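Local coordinates for protein myosin IE heavy chain (Dictyostelium discoideum, PDB 1LKX) that binds actin and hydrolyses ATP in its actin-activated motor domain, the part present here, as a single-headed class-1 myosin that may move membranes along actin, at residues A[149-154]-A[194-199]; A[190-195]-A[230-235]; A[183-188]-A[397-402]. One frame throughout, in Å; residues are numbered along the deposited sequence.

Contact 1. Residues A[149-154]-A[194-199]; sequences AKTLRN and QGERSF. With ADP (adenosine-5'-diphosphate), chain G.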
loop_
_atom_site.group_PDB
_atom_site.type_symbol
_atom_site.label_atom_id
_atom_site.label_comp_id
_atom_site.label_asym_id
_atom_site.label_seq_id
_atom_site.Cartn_x
_atom_site.Cartn_y
_atom_site.Cartn_z
ATOM N N ALA A 149 4.014 9.467 -6.801
ATOM C CA ALA A 149 4.924 9.954 -7.828
ATOM C C ALA A 149 4.708 9.174 -9.115
ATOM O O ALA A 149 4.121 8.107 -9.105
ATOM C CB ALA A 149 6.369 9.816 -7.366
ATOM N N LYS A 150 5.176 9.719 -10.226
ATOM C CA LYS A 150 5.024 9.042 -11.494
ATOM C C LYS A 150 6.183 8.105 -11.781
ATOM O O LYS A 150 7.230 8.530 -12.262
ATOM C CB LYS A 150 4.919 10.039 -12.643
ATOM C CG LYS A 150 5.018 9.351 -14.000
ATOM C CD LYS A 150 5.366 10.332 -15.101
ATOM C CE LYS A 150 5.951 9.624 -16.320
ATOM N NZ LYS A 150 7.257 8.965 -15.991
ATOM N N THR A 151 5.997 6.826 -11.487
ATOM C CA THR A 151 7.031 5.844 -11.765
ATOM C C THR A 151 6.781 5.443 -13.214
ATOM O O THR A 151 5.872 5.980 -13.849
ATOM C CB THR A 151 6.906 4.612 -10.832
ATOM O OG1 THR A 151 5.829 3.762 -11.267
ATOM C CG2 THR A 151 6.639 5.074 -9.410
ATOM N N LEU A 152 7.570 4.515 -13.743
ATOM C CA LEU A 152 7.370 4.099 -15.126
ATOM C C LEU A 152 6.150 3.206 -15.286
ATOM O O LEU A 152 5.566 3.133 -16.367
ATOM C CB LEU A 152 8.613 3.387 -15.665
ATOM C CG LEU A 152 9.854 4.288 -15.738
ATOM C CD1 LEU A 152 11.006 3.535 -16.367
ATOM C CD2 LEU A 152 9.553 5.543 -16.540
ATOM N N ARG A 153 5.756 2.543 -14.204
ATOM C CA ARG A 153 4.603 1.652 -14.235
ATOM C C ARG A 153 3.299 2.396 -14.029
ATOM O O ARG A 153 2.287 2.039 -14.616
ATOM C CB ARG A 153 4.720 0.595 -13.145
ATOM C CG ARG A 153 5.988 -0.194 -13.220
ATOM C CD ARG A 153 5.874 -1.348 -14.179
ATOM N NE ARG A 153 7.187 -1.845 -14.571
ATOM C CZ ARG A 153 7.959 -1.237 -15.460
ATOM N NH1 ARG A 153 9.142 -1.733 -15.767
ATOM N NH2 ARG A 153 7.528 -0.135 -16.059
ATOM N N ASN A 154 3.333 3.439 -13.209
ATOM C CA ASN A 154 2.124 4.196 -12.892
ATOM C C ASN A 154 2.341 5.701 -12.738
ATOM O O ASN A 154 3.219 6.132 -12.004
ATOM C CB ASN A 154 1.528 3.635 -11.600
ATOM C CG ASN A 154 0.223 4.276 -11.239
ATOM O OD1 ASN A 154 -0.195 5.241 -11.867
ATOM N ND2 ASN A 154 -0.436 3.745 -10.216
ATOM N N GLN A 194 15.509 7.481 -14.663
ATOM C CA GLN A 194 15.335 8.522 -15.658
ATOM C C GLN A 194 13.973 8.255 -16.262
ATOM O O GLN A 194 13.572 7.100 -16.407
ATOM C CB GLN A 194 16.417 8.426 -16.730
ATOM C CG GLN A 194 17.673 7.663 -16.295
ATOM C CD GLN A 194 17.437 6.140 -16.114
ATOM O OE1 GLN A 194 16.876 5.687 -15.102
ATOM N NE2 GLN A 194 17.866 5.351 -17.109
ATOM N N GLY A 195 13.259 9.323 -16.603
ATOM C CA GLY A 195 11.934 9.168 -17.166
ATOM C C GLY A 195 10.906 9.305 -16.069
ATOM O O GLY A 195 9.832 9.851 -16.276
ATOM N N GLU A 196 11.233 8.796 -14.890
ATOM C CA GLU A 196 10.326 8.897 -13.767
ATOM C C GLU A 196 10.328 10.325 -13.235
ATOM O O GLU A 196 10.988 11.208 -13.783
ATOM C CB GLU A 196 10.696 7.891 -12.671
ATOM C CG GLU A 196 10.173 6.474 -12.963
ATOM C CD GLU A 196 10.370 5.490 -11.810
ATOM O OE1 GLU A 196 10.161 5.898 -10.644
ATOM O OE2 GLU A 196 10.716 4.307 -12.070
ATOM N N ARG A 197 9.597 10.543 -12.153
ATOM C CA ARG A 197 9.457 11.869 -11.590
ATOM C C ARG A 197 9.480 11.766 -10.065
ATOM O O ARG A 197 9.262 10.698 -9.502
ATOM C CB ARG A 197 8.116 12.409 -12.060
ATOM C CG ARG A 197 7.936 13.899 -12.126
ATOM C CD ARG A 197 6.455 14.144 -12.018
ATOM N NE ARG A 197 6.045 15.439 -12.515
ATOM C CZ ARG A 197 4.809 15.885 -12.386
ATOM N NH1 ARG A 197 4.464 17.072 -12.856
ATOM N NH2 ARG A 197 3.918 15.132 -11.766
ATOM N N SER A 198 9.744 12.875 -9.391
ATOM C CA SER A 198 9.772 12.862 -7.938
ATOM C C SER A 198 8.339 12.979 -7.430
ATOM O O SER A 198 7.387 12.831 -8.210
ATOM C CB SER A 198 10.609 14.030 -7.420
ATOM O OG SER A 198 10.623 14.062 -6.007
ATOM N N PHE A 199 8.182 13.235 -6.132
ATOM C CA PHE A 199 6.850 13.386 -5.554
ATOM C C PHE A 199 6.085 14.572 -6.160
ATOM O O PHE A 199 6.650 15.638 -6.424
ATOM C CB PHE A 199 6.939 13.532 -4.038
ATOM C CG PHE A 199 7.403 12.293 -3.348
ATOM C CD1 PHE A 199 8.710 12.173 -2.928
ATOM C CD2 PHE A 199 6.534 11.215 -3.167
ATOM C CE1 PHE A 199 9.158 10.998 -2.334
ATOM C CE2 PHE A 199 6.969 10.039 -2.577
ATOM C CZ PHE A 199 8.286 9.928 -2.157
HETATM P PB ADP G . -2.300 1.236 -7.729
HETATM O O1B ADP G . -2.852 1.752 -6.447
HETATM O O2B ADP G . -0.909 1.544 -8.037
HETATM O O3B ADP G . -2.585 -0.271 -7.665
HETATM P PA ADP G . -4.027 3.060 -9.029
HETATM O O1A ADP G . -5.267 2.887 -8.258
HETATM O O2A ADP G . -3.127 4.192 -8.679
HETATM O O3A ADP G . -3.098 1.772 -8.965
HETATM O "O5'" ADP G . -4.486 3.138 -10.531
HETATM C "C5'" ADP G . -3.493 3.575 -11.462
HETATM C "C4'" ADP G . -4.192 4.444 -12.428
HETATM O "O4'" ADP G . -5.121 3.569 -12.998
HETATM C "C3'" ADP G . -5.070 5.470 -11.827
HETATM O "O3'" ADP G . -4.460 6.563 -11.146
HETATM C "C2'" ADP G . -6.003 5.726 -12.980
HETATM O "O2'" ADP G . -5.495 6.567 -13.985
HETATM C "C1'" ADP G . -6.276 4.303 -13.370
HETATM N N9 ADP G . -7.430 3.687 -12.698
HETATM C C8 ADP G . -7.463 2.638 -11.817
HETATM N N7 ADP G . -8.658 2.245 -11.520
HETATM C C5 ADP G . -9.467 3.087 -12.253
HETATM C C6 ADP G . -10.853 3.158 -12.364
HETATM N N6 ADP G . -11.617 2.396 -11.636
HETATM N N1 ADP G . -11.398 4.134 -13.216
HETATM C C2 ADP G . -10.534 4.999 -13.912
HETATM N N3 ADP G . -9.195 4.998 -13.852
HETATM C C4 ADP G . -8.726 3.990 -12.992
#

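Contact 2. Residues A[190-195]-A[230-235]; sequences VGRTQG and KKSGCF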
loop_
_atom_site.group_PDB
_atom_site.type_symbol
_atom_site.label_atom_id
_atom_site.label_comp_id
_atom_site.label_asym_id
_atom_site.label_seq_id
_atom_site.Cartn_x
_atom_site.Cartn_y
_atom_site.Cartn_z
ATOM N N VAL A 190 15.940 12.413 -3.900
ATOM C CA VAL A 190 17.248 12.775 -4.399
ATOM C C VAL A 190 17.620 12.117 -5.710
ATOM O O VAL A 190 18.425 12.661 -6.457
ATOM C CB VAL A 190 18.343 12.452 -3.346
ATOM C CG1 VAL A 190 18.034 13.172 -2.052
ATOM C CG2 VAL A 190 18.430 10.941 -3.102
ATOM N N GLY A 191 17.039 10.954 -5.987
ATOM C CA GLY A 191 17.361 10.246 -7.216
ATOM C C GLY A 191 16.294 9.253 -7.624
ATOM O O GLY A 191 15.644 8.631 -6.780
ATOM N N ARG A 192 16.117 9.090 -8.928
ATOM C CA ARG A 192 15.104 8.174 -9.437
ATOM C C ARG A 192 15.419 7.727 -10.865
ATOM O O ARG A 192 16.274 8.315 -11.524
ATOM C CB ARG A 192 13.745 8.871 -9.406
ATOM C CG ARG A 192 13.739 10.171 -10.181
ATOM C CD ARG A 192 12.560 11.024 -9.796
ATOM N NE ARG A 192 12.953 12.388 -9.465
ATOM C CZ ARG A 192 13.807 12.706 -8.501
ATOM N NH1 ARG A 192 14.370 11.766 -7.774
ATOM N NH2 ARG A 192 14.088 13.969 -8.246
ATOM N N THR A 193 14.732 6.686 -11.331
ATOM C CA THR A 193 14.914 6.186 -12.693
ATOM C C THR A 193 14.635 7.315 -13.681
ATOM O O THR A 193 13.642 8.024 -13.556
ATOM C CB THR A 193 13.928 5.056 -13.012
ATOM O OG1 THR A 193 14.156 3.955 -12.129
ATOM C CG2 THR A 193 14.093 4.595 -14.434
ATOM N N GLN A 194 15.509 7.481 -14.663
ATOM C CA GLN A 194 15.335 8.522 -15.658
ATOM C C GLN A 194 13.973 8.255 -16.262
ATOM O O GLN A 194 13.572 7.100 -16.407
ATOM C CB GLN A 194 16.417 8.426 -16.730
ATOM C CG GLN A 194 17.673 7.663 -16.295
ATOM C CD GLN A 194 17.437 6.140 -16.114
ATOM O OE1 GLN A 194 16.876 5.687 -15.102
ATOM N NE2 GLN A 194 17.866 5.351 -17.109
ATOM N N GLY A 195 13.259 9.323 -16.603
ATOM C CA GLY A 195 11.934 9.168 -17.166
ATOM C C GLY A 195 10.906 9.305 -16.069
ATOM O O GLY A 195 9.832 9.851 -16.276
ATOM N N LYS A 230 15.689 17.964 -11.912
ATOM C CA LYS A 230 16.247 17.874 -13.247
ATOM C C LYS A 230 16.794 16.490 -13.599
ATOM O O LYS A 230 16.646 16.044 -14.722
ATOM C CB LYS A 230 17.352 18.920 -13.391
ATOM C CG LYS A 230 17.866 19.117 -14.801
ATOM C CD LYS A 230 19.082 20.021 -14.802
ATOM C CE LYS A 230 19.411 20.483 -16.208
ATOM N NZ LYS A 230 18.340 21.374 -16.774
ATOM N N LYS A 231 17.423 15.820 -12.638
ATOM C CA LYS A 231 18.031 14.504 -12.853
ATOM C C LYS A 231 17.242 13.532 -13.723
ATOM O O LYS A 231 17.679 13.162 -14.805
ATOM C CB LYS A 231 18.323 13.830 -11.507
ATOM C CG LYS A 231 19.040 14.718 -10.523
ATOM C CD LYS A 231 19.258 14.036 -9.187
ATOM C CE LYS A 231 20.340 12.969 -9.278
ATOM N NZ LYS A 231 20.601 12.290 -7.966
ATOM N N SER A 232 16.083 13.103 -13.242
ATOM C CA SER A 232 15.261 12.139 -13.967
ATOM C C SER A 232 14.738 12.681 -15.283
ATOM O O SER A 232 14.038 11.987 -16.019
ATOM C CB SER A 232 14.086 11.690 -13.094
ATOM O OG SER A 232 13.272 12.787 -12.712
ATOM N N GLY A 233 15.082 13.926 -15.576
ATOM C CA GLY A 233 14.635 14.545 -16.810
ATOM C C GLY A 233 13.198 14.240 -17.194
ATOM O O GLY A 233 12.940 13.513 -18.149
ATOM N N CYS A 234 12.262 14.801 -16.442
ATOM C CA CYS A 234 10.835 14.614 -16.688
ATOM C C CYS A 234 10.122 15.560 -15.741
ATOM O O CYS A 234 10.260 15.435 -14.516
ATOM C CB CYS A 234 10.417 13.178 -16.393
ATOM S SG CYS A 234 8.649 12.901 -16.640
ATOM N N PHE A 235 9.360 16.497 -16.301
ATOM C CA PHE A 235 8.695 17.484 -15.472
ATOM C C PHE A 235 7.197 17.604 -15.674
ATOM O O PHE A 235 6.523 18.291 -14.907
ATOM C CB PHE A 235 9.347 18.849 -15.692
ATOM C CG PHE A 235 10.826 18.778 -15.935
ATOM C CD1 PHE A 235 11.317 18.340 -17.157
ATOM C CD2 PHE A 235 11.726 19.085 -14.928
ATOM C CE1 PHE A 235 12.681 18.202 -17.371
ATOM C CE2 PHE A 235 13.094 18.949 -15.133
ATOM C CZ PHE A 235 13.570 18.503 -16.361
#

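Contact 3. Residues A[183-188]-A[397-402]; sequences LLEKSR and SFEQLN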
loop_
_atom_site.group_PDB
_atom_site.type_symbol
_atom_site.label_atom_id
_atom_site.label_comp_id
_atom_site.label_asym_id
_atom_site.label_seq_id
_atom_site.Cartn_x
_atom_site.Cartn_y
_atom_site.Cartn_z
ATOM N N LEU A 183 6.624 2.630 5.686
ATOM C CA LEU A 183 7.867 3.038 5.037
ATOM C C LEU A 183 7.761 3.704 3.668
ATOM O O LEU A 183 7.514 3.045 2.667
ATOM C CB LEU A 183 8.799 1.838 4.908
ATOM C CG LEU A 183 10.294 2.133 5.074
ATOM C CD1 LEU A 183 11.075 0.903 4.638
ATOM C CD2 LEU A 183 10.724 3.345 4.253
ATOM N N LEU A 184 7.986 5.011 3.634
ATOM C CA LEU A 184 7.955 5.776 2.401
ATOM C C LEU A 184 9.278 5.666 1.634
ATOM O O LEU A 184 10.354 5.632 2.222
ATOM C CB LEU A 184 7.677 7.249 2.719
ATOM C CG LEU A 184 7.994 8.279 1.624
ATOM C CD1 LEU A 184 6.764 8.581 0.805
ATOM C CD2 LEU A 184 8.490 9.551 2.251
ATOM N N GLU A 185 9.194 5.619 0.313
ATOM C CA GLU A 185 10.391 5.547 -0.520
ATOM C C GLU A 185 11.030 6.938 -0.586
ATOM O O GLU A 185 10.954 7.604 -1.617
ATOM C CB GLU A 185 10.023 5.089 -1.937
ATOM C CG GLU A 185 11.170 5.116 -2.932
ATOM C CD GLU A 185 10.681 5.154 -4.363
ATOM O OE1 GLU A 185 9.750 5.938 -4.654
ATOM O OE2 GLU A 185 11.233 4.406 -5.201
ATOM N N LYS A 186 11.663 7.366 0.505
ATOM C CA LYS A 186 12.286 8.691 0.563
ATOM C C LYS A 186 13.437 8.919 -0.414
ATOM O O LYS A 186 13.722 10.054 -0.791
ATOM C CB LYS A 186 12.762 8.989 1.984
ATOM C CG LYS A 186 13.889 8.101 2.455
ATOM C CD LYS A 186 14.139 8.276 3.943
ATOM C CE LYS A 186 15.286 7.387 4.432
ATOM N NZ LYS A 186 15.471 7.449 5.916
ATOM N N SER A 187 14.100 7.851 -0.822
ATOM C CA SER A 187 15.200 7.984 -1.751
ATOM C C SER A 187 14.749 8.618 -3.070
ATOM O O SER A 187 15.564 9.165 -3.808
ATOM C CB SER A 187 15.799 6.611 -2.008
ATOM O OG SER A 187 14.782 5.678 -2.339
ATOM N N ARG A 188 13.453 8.540 -3.367
ATOM C CA ARG A 188 12.913 9.103 -4.603
ATOM C C ARG A 188 13.113 10.598 -4.700
ATOM O O ARG A 188 13.048 11.163 -5.781
ATOM C CB ARG A 188 11.424 8.794 -4.722
ATOM C CG ARG A 188 10.699 9.560 -5.825
ATOM C CD ARG A 188 9.319 8.968 -6.084
ATOM N NE ARG A 188 9.447 7.555 -6.419
ATOM C CZ ARG A 188 9.864 7.092 -7.591
ATOM N NH1 ARG A 188 9.962 5.791 -7.774
ATOM N NH2 ARG A 188 10.148 7.914 -8.589
ATOM N N SER A 397 16.382 -2.056 -6.359
ATOM C CA SER A 397 17.238 -1.848 -5.199
ATOM C C SER A 397 16.518 -2.187 -3.903
ATOM O O SER A 397 15.491 -2.871 -3.909
ATOM C CB SER A 397 17.723 -0.400 -5.155
ATOM O OG SER A 397 18.619 -0.206 -4.073
ATOM N N PHE A 398 17.055 -1.688 -2.793
ATOM C CA PHE A 398 16.496 -1.946 -1.466
ATOM C C PHE A 398 14.995 -1.651 -1.352
ATOM O O PHE A 398 14.241 -2.446 -0.800
ATOM C CB PHE A 398 17.271 -1.144 -0.417
ATOM C CG PHE A 398 17.078 -1.645 0.984
ATOM C CD1 PHE A 398 17.322 -2.988 1.289
ATOM C CD2 PHE A 398 16.662 -0.782 2.004
ATOM C CE1 PHE A 398 17.154 -3.468 2.598
ATOM C CE2 PHE A 398 16.490 -1.244 3.312
ATOM C CZ PHE A 398 16.738 -2.591 3.610
ATOM N N GLU A 399 14.569 -0.508 -1.876
ATOM C CA GLU A 399 13.164 -0.120 -1.841
ATOM C C GLU A 399 12.275 -1.209 -2.435
ATOM O O GLU A 399 11.297 -1.628 -1.814
ATOM C CB GLU A 399 12.956 1.192 -2.605
ATOM C CG GLU A 399 13.640 2.395 -1.965
ATOM C CD GLU A 399 15.170 2.358 -2.067
ATOM O OE1 GLU A 399 15.844 3.032 -1.252
ATOM O OE2 GLU A 399 15.700 1.669 -2.970
ATOM N N GLN A 400 12.617 -1.666 -3.638
ATOM C CA GLN A 400 11.834 -2.704 -4.297
ATOM C C GLN A 400 11.748 -3.974 -3.453
ATOM O O GLN A 400 10.671 -4.580 -3.347
ATOM C CB GLN A 400 12.423 -3.046 -5.672
ATOM C CG GLN A 400 12.095 -2.044 -6.755
ATOM C CD GLN A 400 12.635 -0.668 -6.443
ATOM O OE1 GLN A 400 13.833 -0.486 -6.260
ATOM N NE2 GLN A 400 11.749 0.311 -6.377
ATOM N N LEU A 401 12.869 -4.378 -2.853
ATOM C CA LEU A 401 12.875 -5.591 -2.042
ATOM C C LEU A 401 11.836 -5.527 -0.947
ATOM O O LEU A 401 11.153 -6.516 -0.678
ATOM C CB LEU A 401 14.241 -5.846 -1.418
ATOM C CG LEU A 401 14.301 -7.122 -0.567
ATOM C CD1 LEU A 401 14.012 -8.351 -1.408
ATOM C CD2 LEU A 401 15.665 -7.242 0.039
ATOM N N ASN A 402 11.716 -4.359 -0.321
ATOM C CA ASN A 402 10.743 -4.148 0.751
ATOM C C ASN A 402 9.310 -4.149 0.213
ATOM O O ASN A 402 8.452 -4.886 0.718
ATOM C CB ASN A 402 11.039 -2.830 1.472
ATOM C CG ASN A 402 12.290 -2.910 2.336
ATOM O OD1 ASN A 402 13.265 -3.595 1.990
ATOM N ND2 ASN A 402 12.276 -2.201 3.465
HETATM O O HOH W 1 14.027 5.319 0.577
#

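Contact 1. Residues A[149-154]-A[194-199]
CB of Ala149 lies obliquely to the aromatic ring of Phe199, 4.4 Å from CD2 of Phe199, and the same ring stacks with Tyr357; the carboxylate of Glu196, a second flat group, lies against the backbone of Thr151, its OE1 3.3 Å from CA of Thr151. Segment 149-154 leads into switch-1 of the myosin motor, a P-loop NTPase, and the contact illustrates how a nucleotide-sensing loop is backed by a second loop of the same motor domain. Glu196 runs beside Thr151, pointing the same way, and crosses Leu152 at about a right angle, where the CG atoms of Glu196 and Leu152 are 3.5 Å apart. Its charge is paired with Arg188, whereas the guanidinium of Arg197 leads off to Asp242 and the ring of Tyr203.

Lys150 makes the firm polar link. With CG anti to the backbone N (chi1 169°) and the chain turned at its last torsion, Lys150 NZ reaches Gly195 O at 2.7 Å, coming from above the carbonyl plane. The backbone adds a weak bond from Arg197 N to Lys150 O.

Thr151 also shapes its own turn: its OG1 accepts from Asn154 N at 3.2 Å, an ST motif. Beyond that turn, OD1 of Asn154 accepts from Asn156 N, and its ND2 donates to O2A of ADP at 3.1 Å and more weakly to O2B.

Contact 2. Residues A[190-195]-A[230-235]
Ser232 is wedged between Arg192 and the backbone around Gly195, and it gives up more surface to the contact than any other residue of the two segments. Its CB rests on the aliphatic part of Arg192, 3.3 Å from CG of that arginine. OG of Ser232, set between its own backbone N and carbonyl carbon (chi1 59°), is turned past the arginine chain to the carbonyl O of Glu196, its hydrogen-bond partner. The guanidinium of Arg192 approaches the same hydroxyl obliquely, with NE 3.3 Å from OG of Ser232, and Arg192 NH2 makes a weak bond to Val189 O.

The backbone of Ser232 is used as well. Gly195 N donates to Ser232 O over 2.8 Å in a nearly straight bond (168°) that lies in the carbonyl plane and uses a lone pair. Gly195 itself has a positive phi at which a CB would collide with the preceding carbonyl O. Gly195 O, the acceptor for Lys150 NZ, also has the CB of Cys234 beside it.

This is a meeting of a loop with a helix end: helix 227-231 gives way to a turn in which Gly233 has positive phi, and the end of this helix and the turn that follows pack on the connection from strand 174-182, one edge strand of the central sheet, to helix 200-206 of the motor domain.

Lys231, the second largest contributor, works at the far end. A bend at chi3 (73°) carries its ammonium to Val190, where Lys231 NZ donates to Val190 O at 2.7 Å, tilted somewhat from the carbonyl plane. The methylenes come along, CD of Lys231 lying 3.2 Å from Val190 O, while the side chain of Val190 faces the other way, onto Asp350, Ala353 and Lys354 of helix 342-372.

Contact 3. Residues A[183-188]-A[397-402]
Polar approach comes first: Ser187 and Glu399 face each other, with OG of Ser187 3.1 Å from OE1 of Glu399. A water adds a second route between them. It accepts from Ser187 N at 2.9 Å and donates weakly to the same OE1 of Glu399, which thus takes the weak water bond, lies near the hydroxyl and forms a long, weak ion pair with Lys522. Glu399 gets there by a bend at chi2 (70°) that brings its carboxylate beside the serine.

The apolar part is thin. The CG atoms of Glu185 and Glu399 touch at 3.8 Å where the two chains cross at about a right angle. Leu183 packs beside Asn402.

The two carboxylates are not in contact: their planes are 48° apart and OE2 of Glu185 is 5.7 Å from OE2 of Glu399. Glu185 is paired with Arg159 and, at a modelled distance too short to weigh, with Arg188, which would probably ease the repulsion between the two acids. With an alanine here in place of Glu399, the water would probably lose its weak acceptor on the helix, and the space beside Ser187 and the CG of Glu185 would be left less filled.

Segment 397-402 opens the relay helix, 398-430, just after switch II. Its first turn is tied by Ser397 N donating to OE1 of Gln400 (3.0 Å), while NE2 of Gln400 reaches Glu391. Around it, Phe398 meets Phe519 of helix 519-524 edge-to-face, Gln400 and Leu401 lie on Tyr514 of strand 510-515, and Leu183 and Asn402 share Phe566 of helix 562-577, beyond the end of strand 174-182.

In the fold
All three contacts draw on the connection between strand 174-182 and helix 200-206, and together they tie this one loop to three different partners. Contact 1 is the buried one and the nearest to the nucleotide; contact 2 lies at the surface, and contact 3 is partly buried. Contacts 1 and 2 share Gln194 and Gly195, so the carbonyl and amide of one glycine serve different neighbours. Backbone carbonyls take most of the bonds in these two, with lysine ammonium groups as the side-chain donors, whereas contact 3 relies on carboxylates and a water. Arg188 bridges contacts 3 and 1, while contacts 2 and 3 adjoin only through sequence.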